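Exopolysaccharide biosynthesis protein (PDB 6TGF) modifies the exopolysaccharide of the bacterial biofilm, probably as a glycan hydrolase, and is built on a parallel beta-helix like that of bacteriophage tailspikes. Local coordinates at residues Ser316-Val322 and Gln345-Thr351; Val311-Gln315 and Pro342-Gly346; Ile255-Tyr259 and Val280-Phe285; Gly355-Arg359 and Leu373-Asp377; Val368-Ala372 and Cys391-Val395. All blocks are in the same frame, centred on the assembly; numbering follows the deposited sequence.

How the contacts relate
Contacts 1, 3 and 4 are largely buried, contact 5 partly so, and contact 2 lies at the surface. Contacts 1, 3 and 4 all reach the parallel sheet that holds strands 283-284, 318-324, 346-350 and 373-378. Contact 1 joins two neighbouring strands of it. Contact 3 sets a helix against its first strand, and contact 4 faces it with a strand of another side of the beta-helix. Contacts 2 and 5 hold loops that lead into strands of this sheet. Chemistry follows place: contact 3 is mainly apolar, contact 4 joins aromatic packing to a buried amide, contact 1 adds a salt bridge, and the loop contacts rely on backbone groups, weak bonds and water.

Contact 1 of 5, residues Ser316-Val322 and Gln345-Thr351; sequences SPFVFEV and QGLLRNT
Arg349 crosses the Phe318 ring at about a right angle. Its CB sits over the ring centre, 3.4 Å from the Phe318 centroid and only 5° off the normal, a CH-pi contact. Arg349 CG is 3.9 Å from Glu321 OE1. Arg349 CD lies 3.6 Å from Phe318 CE2. The chain then bends at chi3 (62°), which lays one face of the guanidinium over Phe318 CE2 while its edge meets Glu321. Arg349 NE gives a nearly straight bond to Glu321 OE1, at 3.1 Å and on the syn lone pair. Arg349 NH2 reaches Glu321 OE2 at 2.8 Å, so Arg349 grips the Glu321 carboxylate side-on, one nitrogen to each oxygen.

The two backbones are neighbouring strands of successive coils of the parallel beta-helix, with axes 4.9 Å apart. Arg349 N bonds to Phe320 O, and Val322 N to Arg349 O. On the other face, toward the interior, Leu348 CD1 packs on Val322 CG1 at 3.8 Å. Phe293 of strand 290-296 touches both of these side chains. At the corner, where the chain turns into the strand, Leu347 CD1 lies 3.6 Å from Phe320 CE2, the two side chains side by side and pointing the same way.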
# COMPACT_ATOMS: atom_id res chain seq x y z
N SER B 316 -33.46 -10.55 8.83
CA SER B 316 -33.12 -10.38 7.39
C SER B 316 -31.82 -11.12 7.08
O SER B 316 -30.94 -11.20 7.93
CB SER B 316 -33.03 -8.92 7.02
OG SER B 316 -32.02 -8.26 7.78
N PRO B 317 -31.66 -11.69 5.86
CA PRO B 317 -30.40 -12.33 5.47
C PRO B 317 -29.21 -11.36 5.41
O PRO B 317 -28.09 -11.81 5.57
CB PRO B 317 -30.69 -12.94 4.09
CG PRO B 317 -31.89 -12.18 3.57
CD PRO B 317 -32.68 -11.77 4.80
N PHE B 318 -29.47 -10.06 5.17
CA PHE B 318 -28.45 -8.98 5.17
C PHE B 318 -29.06 -7.70 5.77
O PHE B 318 -30.24 -7.42 5.49
CB PHE B 318 -27.92 -8.72 3.76
CG PHE B 318 -27.22 -9.90 3.13
CD1 PHE B 318 -25.86 -10.10 3.30
CD2 PHE B 318 -27.92 -10.81 2.35
CE1 PHE B 318 -25.23 -11.18 2.72
CE2 PHE B 318 -27.28 -11.89 1.77
CZ PHE B 318 -25.94 -12.08 1.96
N VAL B 319 -28.28 -6.96 6.56
CA VAL B 319 -28.70 -5.67 7.18
C VAL B 319 -28.94 -4.65 6.06
O VAL B 319 -29.87 -3.83 6.20
CB VAL B 319 -27.67 -5.15 8.21
CG1 VAL B 319 -28.06 -3.80 8.79
CG2 VAL B 319 -27.44 -6.15 9.33
N PHE B 320 -28.16 -4.72 4.97
CA PHE B 320 -28.26 -3.84 3.78
C PHE B 320 -28.34 -4.68 2.51
O PHE B 320 -27.38 -5.41 2.20
CB PHE B 320 -27.07 -2.87 3.74
CG PHE B 320 -26.88 -2.08 5.01
CD1 PHE B 320 -27.86 -1.22 5.46
CD2 PHE B 320 -25.71 -2.21 5.76
CE1 PHE B 320 -27.69 -0.50 6.64
CE2 PHE B 320 -25.54 -1.48 6.92
CZ PHE B 320 -26.53 -0.63 7.36
N GLU B 321 -29.47 -4.60 1.79
CA GLU B 321 -29.70 -5.22 0.46
C GLU B 321 -29.60 -4.13 -0.62
O GLU B 321 -30.63 -3.52 -0.94
CB GLU B 321 -31.06 -5.91 0.40
CG GLU B 321 -31.14 -7.18 1.21
CD GLU B 321 -30.54 -8.41 0.55
OE1 GLU B 321 -29.84 -8.25 -0.48
OE2 GLU B 321 -30.77 -9.52 1.06
N VAL B 322 -28.39 -3.91 -1.15
CA VAL B 322 -28.10 -2.81 -2.12
C VAL B 322 -27.99 -3.39 -3.53
O VAL B 322 -27.77 -4.61 -3.65
CB VAL B 322 -26.82 -2.03 -1.73
CG1 VAL B 322 -26.88 -1.55 -0.29
CG2 VAL B 322 -25.56 -2.84 -1.96
N GLN B 345 -27.71 -13.57 9.36
CA GLN B 345 -27.75 -12.16 8.90
C GLN B 345 -26.32 -11.68 8.62
O GLN B 345 -25.49 -11.71 9.55
CB GLN B 345 -28.42 -11.27 9.95
CG GLN B 345 -28.58 -9.82 9.51
CD GLN B 345 -29.51 -9.05 10.41
OE1 GLN B 345 -29.39 -9.10 11.63
NE2 GLN B 345 -30.44 -8.32 9.81
N GLY B 346 -26.05 -11.27 7.38
CA GLY B 346 -24.81 -10.59 6.97
C GLY B 346 -24.93 -9.08 7.13
O GLY B 346 -25.99 -8.63 7.60
N LEU B 347 -23.89 -8.32 6.76
CA LEU B 347 -23.89 -6.84 6.84
C LEU B 347 -24.46 -6.25 5.55
O LEU B 347 -25.42 -5.45 5.64
CB LEU B 347 -22.47 -6.32 7.11
CG LEU B 347 -22.30 -4.80 7.09
CD1 LEU B 347 -23.29 -4.12 8.02
CD2 LEU B 347 -20.88 -4.41 7.44
N LEU B 348 -23.88 -6.60 4.40
CA LEU B 348 -24.29 -6.06 3.07
C LEU B 348 -24.21 -7.14 1.99
O LEU B 348 -23.24 -7.92 2.00
CB LEU B 348 -23.39 -4.87 2.71
CG LEU B 348 -23.74 -4.16 1.40
CD1 LEU B 348 -23.69 -2.65 1.55
CD2 LEU B 348 -22.84 -4.63 0.26
N ARG B 349 -25.21 -7.16 1.11
CA ARG B 349 -25.18 -7.88 -0.19
C ARG B 349 -25.47 -6.88 -1.32
O ARG B 349 -26.47 -6.15 -1.20
CB ARG B 349 -26.21 -9.02 -0.24
CG ARG B 349 -26.40 -9.60 -1.64
CD ARG B 349 -27.08 -10.95 -1.66
NE ARG B 349 -28.43 -10.90 -1.12
CZ ARG B 349 -29.20 -11.97 -0.93
NH1 ARG B 349 -28.76 -13.18 -1.23
NH2 ARG B 349 -30.42 -11.82 -0.42
N ASN B 350 -24.63 -6.87 -2.35
CA ASN B 350 -24.84 -6.09 -3.60
C ASN B 350 -25.27 -7.07 -4.70
O ASN B 350 -24.51 -8.03 -4.96
CB ASN B 350 -23.59 -5.30 -3.98
CG ASN B 350 -23.83 -4.25 -5.04
OD1 ASN B 350 -24.97 -3.98 -5.42
ND2 ASN B 350 -22.76 -3.64 -5.54
N THR B 351 -26.44 -6.85 -5.31
CA THR B 351 -27.06 -7.75 -6.32
C THR B 351 -27.11 -7.08 -7.70
O THR B 351 -27.70 -7.69 -8.62
CB THR B 351 -28.46 -8.20 -5.88
OG1 THR B 351 -29.19 -7.05 -5.44
CG2 THR B 351 -28.42 -9.22 -4.77

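Contact 2 of 5, residues Val311-Gln315 and Pro342-Gly346; sequences VSDGQ and PNRQG
Gln345 reaches across to Ser312 and Gly314, joining two turns at one corner of the parallel beta-helix. Residues 311-315 lead into strand 318-324, and residues 342-346 lead into strand 346-350 of the next coil. The tight part is round the Gln345 amide. The chain leaves the backbone with CG anti to N (chi1 -176°) and stays extended past CG, which carries the amide to the facing turn. Gly314 N donates to Gln345 OE1 at 2.9 Å, a weak bond because of its angle. Gln345 NE2 makes another weak bond, 3.1 Å long, to Ser312 OG. That hydroxyl has a stronger partner in Val280 O, of the preceding coil. NE2 also has a weak bond to Ser316 OG, so the amide is held by several weak bonds. Gly314 CA packs on the side chain, 3.6 Å from Gln345 CD.

The solvent side is looser and bridged by water. One water donates to Asp313 OD1 and is held weakly by Gln345 NE2. Asn343 ND2 bonds mainly to Lys341 O and Gly336 O, and a second water adds a weak link from it to Asp313 O. A third connects Gly314 O with Arg344 N. Each turn is braced from within by an Asx turn. In the first, Gln315 N bonds to Asp313 OD1. In the second, Gln345 N meets Asn343 OD1 on a lone pair in the carbonyl plane, 3.1 Å away.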
# COMPACT_ATOMS: atom_id res chain seq x y z
N VAL B 311 -25.86 -3.12 15.04
CA VAL B 311 -26.42 -4.32 15.73
C VAL B 311 -27.87 -4.48 15.26
O VAL B 311 -28.53 -3.44 15.05
CB VAL B 311 -26.27 -4.19 17.26
CG1 VAL B 311 -27.36 -3.33 17.89
CG2 VAL B 311 -26.20 -5.53 17.94
N SER B 312 -28.32 -5.71 15.03
CA SER B 312 -29.61 -6.01 14.36
C SER B 312 -30.34 -7.16 15.08
O SER B 312 -29.90 -7.53 16.19
CB SER B 312 -29.39 -6.31 12.90
OG SER B 312 -30.62 -6.44 12.21
N ASP B 313 -31.41 -7.68 14.46
CA ASP B 313 -32.35 -8.66 15.06
C ASP B 313 -32.15 -10.05 14.45
O ASP B 313 -32.68 -11.02 15.03
CB ASP B 313 -33.80 -8.19 14.91
CG ASP B 313 -34.22 -7.87 13.48
OD1 ASP B 313 -33.38 -8.04 12.57
OD2 ASP B 313 -35.37 -7.45 13.29
N GLY B 314 -31.42 -10.16 13.33
CA GLY B 314 -31.08 -11.43 12.68
C GLY B 314 -32.18 -11.93 11.75
O GLY B 314 -32.04 -13.06 11.23
N GLN B 315 -33.23 -11.13 11.53
CA GLN B 315 -34.48 -11.56 10.83
C GLN B 315 -34.30 -11.47 9.31
O GLN B 315 -34.96 -12.25 8.61
CB GLN B 315 -35.67 -10.73 11.31
CG GLN B 315 -35.96 -10.88 12.80
CD GLN B 315 -35.98 -12.32 13.25
OE1 GLN B 315 -36.82 -13.12 12.83
NE2 GLN B 315 -35.04 -12.68 14.11
N PRO B 342 -28.45 -17.23 17.66
CA PRO B 342 -28.05 -17.72 16.34
C PRO B 342 -28.95 -17.25 15.18
O PRO B 342 -30.15 -17.22 15.35
CB PRO B 342 -28.14 -19.25 16.49
CG PRO B 342 -27.85 -19.48 17.96
CD PRO B 342 -28.48 -18.30 18.67
N ASN B 343 -28.33 -16.90 14.05
CA ASN B 343 -29.01 -16.33 12.85
C ASN B 343 -28.10 -16.49 11.63
O ASN B 343 -27.00 -17.05 11.78
CB ASN B 343 -29.40 -14.87 13.09
CG ASN B 343 -28.21 -13.97 13.36
OD1 ASN B 343 -27.54 -13.53 12.43
ND2 ASN B 343 -27.94 -13.70 14.62
N ARG B 344 -28.55 -16.02 10.46
CA ARG B 344 -27.78 -16.02 9.19
C ARG B 344 -27.83 -14.62 8.55
O ARG B 344 -27.95 -14.54 7.31
CB ARG B 344 -28.35 -17.05 8.21
CG ARG B 344 -28.38 -18.48 8.74
CD ARG B 344 -28.78 -19.43 7.64
NE ARG B 344 -28.64 -20.83 8.01
CZ ARG B 344 -29.59 -21.59 8.56
NH1 ARG B 344 -30.79 -21.09 8.81
NH2 ARG B 344 -29.33 -22.85 8.85
N GLN B 345 -27.71 -13.57 9.36
CA GLN B 345 -27.75 -12.16 8.90
C GLN B 345 -26.32 -11.68 8.62
O GLN B 345 -25.49 -11.71 9.55
CB GLN B 345 -28.42 -11.27 9.95
CG GLN B 345 -28.58 -9.82 9.51
CD GLN B 345 -29.51 -9.05 10.41
OE1 GLN B 345 -29.39 -9.10 11.63
NE2 GLN B 345 -30.44 -8.32 9.81
N GLY B 346 -26.05 -11.27 7.38
CA GLY B 346 -24.81 -10.59 6.97
C GLY B 346 -24.93 -9.08 7.13
O GLY B 346 -25.99 -8.63 7.60
O HOH W 1 -33.45 -7.71 10.00
O HOH W 2 -30.67 -13.43 15.98
O HOH W 3 -31.04 -14.44 9.10

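Contact 3 of 5, residues Ile255-Tyr259 and Val280-Phe285; sequences IKAMY and VTGCDF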
# COMPACT_ATOMS: atom_id res chain seq x y z
N ILE B 255 -32.02 5.65 8.15
CA ILE B 255 -31.08 5.14 7.11
C ILE B 255 -31.77 5.19 5.74
O ILE B 255 -31.13 5.64 4.77
CB ILE B 255 -30.57 3.73 7.47
CG1 ILE B 255 -29.64 3.77 8.69
CG2 ILE B 255 -29.89 3.08 6.27
CD1 ILE B 255 -29.39 2.42 9.32
N LYS B 256 -33.02 4.73 5.67
CA LYS B 256 -33.85 4.74 4.43
C LYS B 256 -34.12 6.19 4.00
O LYS B 256 -34.05 6.46 2.78
CB LYS B 256 -35.16 3.98 4.66
CG LYS B 256 -35.02 2.47 4.81
CD LYS B 256 -36.32 1.72 4.64
CE LYS B 256 -36.26 0.29 5.12
NZ LYS B 256 -37.03 0.10 6.38
N ALA B 257 -34.43 7.07 4.95
CA ALA B 257 -34.74 8.51 4.72
C ALA B 257 -33.50 9.22 4.16
O ALA B 257 -33.63 9.90 3.11
CB ALA B 257 -35.21 9.15 6.00
N MET B 258 -32.35 9.08 4.84
CA MET B 258 -31.07 9.74 4.45
C MET B 258 -30.61 9.20 3.10
O MET B 258 -30.07 10.00 2.30
CB MET B 258 -29.97 9.50 5.50
CG MET B 258 -28.73 10.33 5.24
SD MET B 258 -27.52 10.24 6.58
CE MET B 258 -26.43 11.59 6.13
N TYR B 259 -30.82 7.91 2.84
CA TYR B 259 -30.46 7.25 1.56
C TYR B 259 -31.27 7.89 0.42
O TYR B 259 -30.67 8.39 -0.54
CB TYR B 259 -30.71 5.74 1.58
CG TYR B 259 -30.28 5.07 0.30
CD1 TYR B 259 -28.96 5.13 -0.11
CD2 TYR B 259 -31.19 4.41 -0.52
CE1 TYR B 259 -28.54 4.54 -1.29
CE2 TYR B 259 -30.78 3.81 -1.71
CZ TYR B 259 -29.45 3.88 -2.09
OH TYR B 259 -29.01 3.29 -3.24
N VAL B 280 -30.42 -1.58 13.70
CA VAL B 280 -30.85 -1.49 12.27
C VAL B 280 -31.51 -2.81 11.88
O VAL B 280 -30.82 -3.85 11.89
CB VAL B 280 -29.65 -1.17 11.35
CG1 VAL B 280 -30.06 -1.05 9.90
CG2 VAL B 280 -28.90 0.08 11.80
N THR B 281 -32.81 -2.78 11.55
CA THR B 281 -33.55 -3.90 10.90
C THR B 281 -33.20 -3.91 9.41
O THR B 281 -32.79 -2.85 8.89
CB THR B 281 -35.06 -3.78 11.13
OG1 THR B 281 -35.49 -2.49 10.69
CG2 THR B 281 -35.45 -3.98 12.58
N GLY B 282 -33.35 -5.07 8.76
CA GLY B 282 -33.04 -5.29 7.33
C GLY B 282 -33.54 -4.15 6.46
O GLY B 282 -34.77 -3.96 6.38
N CYS B 283 -32.61 -3.42 5.83
CA CYS B 283 -32.89 -2.32 4.87
C CYS B 283 -32.75 -2.85 3.43
O CYS B 283 -31.64 -3.26 3.06
CB CYS B 283 -31.93 -1.15 5.08
SG CYS B 283 -32.23 -0.25 6.63
N ASP B 284 -33.85 -2.84 2.67
CA ASP B 284 -33.92 -3.34 1.27
C ASP B 284 -33.95 -2.14 0.32
O ASP B 284 -35.02 -1.51 0.20
CB ASP B 284 -35.11 -4.28 1.08
CG ASP B 284 -35.02 -5.16 -0.16
OD1 ASP B 284 -34.56 -4.66 -1.21
OD2 ASP B 284 -35.40 -6.34 -0.06
N PHE B 285 -32.82 -1.85 -0.33
CA PHE B 285 -32.69 -0.88 -1.45
C PHE B 285 -32.53 -1.66 -2.76
O PHE B 285 -31.76 -1.23 -3.65
CB PHE B 285 -31.49 0.05 -1.23
CG PHE B 285 -31.33 0.56 0.18
CD1 PHE B 285 -32.16 1.55 0.68
CD2 PHE B 285 -30.33 0.06 1.01
CE1 PHE B 285 -32.00 2.02 1.98
CE2 PHE B 285 -30.17 0.53 2.30
CZ PHE B 285 -31.01 1.51 2.78
O HOH W 4 -29.31 -0.12 -3.80
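Tyr259 holds its ring anti to the backbone N (chi1 -177°), and Phe285 turns its own to the side of the backbone N (chi1 -42°). These two torsions bring the rings together. Their centroids are 4.4 Å apart and the planes meet obliquely, at 50°. The ring of Phe293 meets both and extends the aromatic group.

Ile255, one helical turn before Tyr259, uses its two branches separately. Ile255 CG2 comes in at the edge of the Phe285 ring, in its plane, 4.0 Å from Phe285 CZ. Ile255 CG2 also lies 4.1 Å from Cys283 SG. Ile255 CD1 points the other way along the segment and meets Val280 CG2 at 3.4 Å, the two side chains crossing at about a right angle. Lys256 is exposed, and its CG passes 4.2 Å from Phe285 CE1, while its CA also lies at the edge of that ring.

The segment 255-259 belongs to helix 252-265. This helix covers strand 283-284, an outermost strand of its parallel sheet. The arrangement is consistent with the helix that caps the N-terminal end of many parallel beta-helices.

One water donates to Phe285 O at 2.7 Å and makes a long, weak contact with Tyr259 OH. Arg290 NH1 also bonds to Phe285 O. No direct hydrogen bond joins the two segments. The helix is therefore held against the first strand of the sheet mainly by apolar and aromatic contacts, which set no bond directions, with water at the margin.

Contact 4 of 5, residues Gly355-Arg359 and Leu373-Asp377; sequences GQFFR and LSLLD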
# COMPACT_ATOMS: atom_id res chain seq x y z
N GLY B 355 -21.39 -5.77 -13.61
CA GLY B 355 -20.20 -5.08 -13.08
C GLY B 355 -20.47 -4.40 -11.75
O GLY B 355 -21.37 -3.54 -11.70
N GLN B 356 -19.71 -4.77 -10.72
CA GLN B 356 -19.73 -4.14 -9.37
C GLN B 356 -18.32 -3.67 -9.01
O GLN B 356 -17.36 -4.43 -9.22
CB GLN B 356 -20.24 -5.13 -8.32
CG GLN B 356 -21.76 -5.25 -8.28
CD GLN B 356 -22.24 -6.21 -7.22
OE1 GLN B 356 -21.50 -6.59 -6.31
NE2 GLN B 356 -23.49 -6.61 -7.32
N PHE B 357 -18.22 -2.44 -8.49
CA PHE B 357 -17.01 -1.86 -7.85
C PHE B 357 -17.26 -1.82 -6.34
O PHE B 357 -18.39 -1.45 -5.94
CB PHE B 357 -16.72 -0.46 -8.41
CG PHE B 357 -16.28 -0.43 -9.85
CD1 PHE B 357 -14.94 -0.57 -10.18
CD2 PHE B 357 -17.19 -0.25 -10.87
CE1 PHE B 357 -14.52 -0.54 -11.50
CE2 PHE B 357 -16.77 -0.21 -12.19
CZ PHE B 357 -15.44 -0.36 -12.51
N PHE B 358 -16.27 -2.20 -5.53
CA PHE B 358 -16.37 -2.25 -4.05
C PHE B 358 -15.08 -1.73 -3.41
O PHE B 358 -13.98 -2.18 -3.79
CB PHE B 358 -16.68 -3.67 -3.58
CG PHE B 358 -16.97 -3.78 -2.11
CD1 PHE B 358 -15.96 -4.03 -1.19
CD2 PHE B 358 -18.26 -3.62 -1.63
CE1 PHE B 358 -16.23 -4.12 0.16
CE2 PHE B 358 -18.53 -3.72 -0.27
CZ PHE B 358 -17.52 -3.97 0.62
N ARG B 359 -15.23 -0.80 -2.45
CA ARG B 359 -14.14 -0.32 -1.56
C ARG B 359 -14.60 -0.52 -0.10
O ARG B 359 -15.65 0.03 0.27
CB ARG B 359 -13.80 1.14 -1.85
CG ARG B 359 -12.98 1.33 -3.12
CD ARG B 359 -12.57 2.77 -3.34
NE ARG B 359 -11.65 3.25 -2.32
CZ ARG B 359 -10.34 2.99 -2.28
NH1 ARG B 359 -9.77 2.24 -3.20
NH2 ARG B 359 -9.61 3.49 -1.30
N LEU B 373 -20.03 -10.11 3.83
CA LEU B 373 -20.05 -9.35 2.55
C LEU B 373 -20.30 -10.31 1.39
O LEU B 373 -19.59 -11.33 1.30
CB LEU B 373 -18.71 -8.62 2.37
CG LEU B 373 -18.47 -7.42 3.28
CD1 LEU B 373 -17.04 -6.93 3.16
CD2 LEU B 373 -19.45 -6.29 2.98
N SER B 374 -21.29 -9.99 0.54
CA SER B 374 -21.68 -10.77 -0.67
C SER B 374 -21.65 -9.85 -1.90
O SER B 374 -22.47 -8.92 -1.94
CB SER B 374 -23.03 -11.41 -0.48
OG SER B 374 -23.40 -12.16 -1.63
N LEU B 375 -20.75 -10.12 -2.85
CA LEU B 375 -20.55 -9.31 -4.08
C LEU B 375 -20.84 -10.16 -5.32
O LEU B 375 -20.71 -11.40 -5.23
CB LEU B 375 -19.11 -8.78 -4.10
CG LEU B 375 -18.65 -8.04 -2.84
CD1 LEU B 375 -17.21 -7.59 -2.97
CD2 LEU B 375 -19.55 -6.84 -2.55
N LEU B 376 -21.22 -9.52 -6.43
CA LEU B 376 -21.62 -10.19 -7.69
C LEU B 376 -20.94 -9.50 -8.88
O LEU B 376 -20.96 -8.26 -8.93
CB LEU B 376 -23.14 -10.15 -7.81
CG LEU B 376 -23.74 -10.94 -8.98
CD1 LEU B 376 -23.45 -12.43 -8.84
CD2 LEU B 376 -25.24 -10.69 -9.07
N ASP B 377 -20.38 -10.28 -9.81
CA ASP B 377 -19.74 -9.80 -11.07
C ASP B 377 -18.79 -8.65 -10.74
O ASP B 377 -18.90 -7.58 -11.38
CB ASP B 377 -20.81 -9.39 -12.08
CG ASP B 377 -21.74 -10.51 -12.50
OD1 ASP B 377 -21.32 -11.68 -12.45
OD2 ASP B 377 -22.89 -10.20 -12.88
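Phe358 and Leu375 cross at about a right angle, with Leu375 CD1 over one face of the ring. Leu375 CD2 lies 3.6 Å from Phe358 CD2. Leu373 also crosses the ring at about a right angle and reaches its far end, with Leu373 CD2 3.8 Å from Phe358 CZ. Phe358 CG is anti to the backbone N (chi1 -173°), and this carries the ring across to the two leucines. The strands run at 149° to each other with axes 7.8 Å apart. They are not paired neighbours but belong to different sides of the parallel beta-helix, and these side chains fill the space between them. Ile329 of strand 327-330 touches both Phe358 and Leu373.

Gln356 lies obliquely across Leu376. Gln356 OE1 accepts Leu376 N at 2.9 Å. The N-H points straight at the oxygen but comes from above the carbonyl plane, 55° out of it. The backbone adds Gln356 N to Asp377 O at 3.0 Å. Phe357, which points away, packs on Tyr304 of the second subunit, and Arg359 on Gln385 of that subunit.

The buried amide of Gln356 thus has bonds at both its oxygen and its nitrogen. Its oxygen takes a backbone N-H of strand 373-376, and its nitrogen serves the carbonyls of Asn350 and Cys352. Backbone polar atoms are in this way satisfied right next to the apolar cluster of Phe358, Leu373 and Leu375.

Contact 5 of 5, residues Val368-Ala372 and Cys391-Val395; sequences VGGTA and CTGDV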
# COMPACT_ATOMS: atom_id res chain seq x y z
N VAL B 368 -20.84 -12.81 13.40
CA VAL B 368 -21.72 -12.73 12.19
C VAL B 368 -22.12 -14.16 11.81
O VAL B 368 -21.22 -14.98 11.55
CB VAL B 368 -21.04 -11.99 11.03
CG1 VAL B 368 -21.87 -12.03 9.76
CG2 VAL B 368 -20.72 -10.55 11.40
N GLY B 369 -23.43 -14.43 11.79
CA GLY B 369 -24.01 -15.75 11.48
C GLY B 369 -24.16 -15.97 9.98
O GLY B 369 -23.97 -17.11 9.54
N GLY B 370 -24.50 -14.91 9.23
CA GLY B 370 -24.68 -14.95 7.77
C GLY B 370 -23.39 -14.67 7.02
O GLY B 370 -22.32 -14.74 7.65
N THR B 371 -23.49 -14.39 5.72
CA THR B 371 -22.36 -13.95 4.85
C THR B 371 -22.11 -12.46 5.11
O THR B 371 -22.97 -11.66 4.73
CB THR B 371 -22.64 -14.25 3.38
OG1 THR B 371 -22.85 -15.66 3.23
CG2 THR B 371 -21.51 -13.82 2.46
N ALA B 372 -20.97 -12.11 5.72
CA ALA B 372 -20.63 -10.72 6.13
C ALA B 372 -20.72 -9.78 4.92
O ALA B 372 -21.44 -8.77 5.02
CB ALA B 372 -19.26 -10.69 6.76
N CYS B 391 -17.06 -15.63 13.61
CA CYS B 391 -18.14 -15.63 12.58
C CYS B 391 -18.34 -17.06 12.07
O CYS B 391 -17.33 -17.72 11.76
CB CYS B 391 -17.80 -14.68 11.44
SG CYS B 391 -17.53 -12.97 11.98
N THR B 392 -19.59 -17.51 11.99
CA THR B 392 -19.96 -18.91 11.66
C THR B 392 -20.33 -19.03 10.17
O THR B 392 -20.30 -20.17 9.66
CB THR B 392 -21.09 -19.42 12.57
OG1 THR B 392 -22.31 -18.77 12.21
CG2 THR B 392 -20.80 -19.20 14.03
N GLY B 393 -20.67 -17.92 9.51
CA GLY B 393 -20.95 -17.87 8.07
C GLY B 393 -19.71 -17.50 7.27
O GLY B 393 -18.62 -17.43 7.88
N ASP B 394 -19.87 -17.27 5.97
CA ASP B 394 -18.81 -16.73 5.08
C ASP B 394 -18.56 -15.27 5.46
O ASP B 394 -19.52 -14.59 5.86
CB ASP B 394 -19.19 -16.84 3.60
CG ASP B 394 -19.31 -18.27 3.08
OD1 ASP B 394 -18.88 -19.19 3.79
OD2 ASP B 394 -19.83 -18.43 1.96
N VAL B 395 -17.31 -14.81 5.36
CA VAL B 395 -16.92 -13.40 5.66
C VAL B 395 -16.87 -12.62 4.33
O VAL B 395 -17.83 -11.88 4.06
CB VAL B 395 -15.59 -13.33 6.45
CG1 VAL B 395 -15.15 -11.90 6.72
CG2 VAL B 395 -15.69 -14.11 7.75
O HOH W 5 -22.34 -17.71 4.82
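Val368 opens the contact with Cys391 beside it. Val368 CB lies 3.8 Å from Cys391 SG, and its N makes a long, weak bond to the same sulfur. Cys391 SG stands beside its own backbone N (chi1 -58°), which brings the sulfur to Val368 N and CB. Val368 O then accepts Thr392 N at 3.0 Å.

Gly369 follows with its CA 3.5 Å from Thr392 OG1. Gly370 O receives a CA-H...O contact from Gly393 CA at 3.4 Å. Gly393 has no side chain at a place where one would run into the carbonyls of Gly369 and Gly370.

Thr371 lies alongside Asp394, both side chains pointing the same way. One water joins them: it is 2.6 Å from Thr371 OG1 and accepts from Asp394 N. The carboxylate of Asp394 is used further on, where OD2 bonds to Asn431 ND2 and OD1 to Lys428 N.

Ala372 is the last residue of the segment. Ala372 N donates to Asp394 O at 2.9 Å. Ala372 CB lies 3.3 Å from Val395 O. Phe365 of strand 356-366 touches the side chains of Ala372, Cys391 and Val395 and covers this inner part.

Most of the join is thus made by backbone atoms. Residue lies over residue, from Val368 on Cys391 to Ala372 on Val395. Such stacking of equivalent turns, one coil on the next, is typical of the corners of a parallel beta-helix.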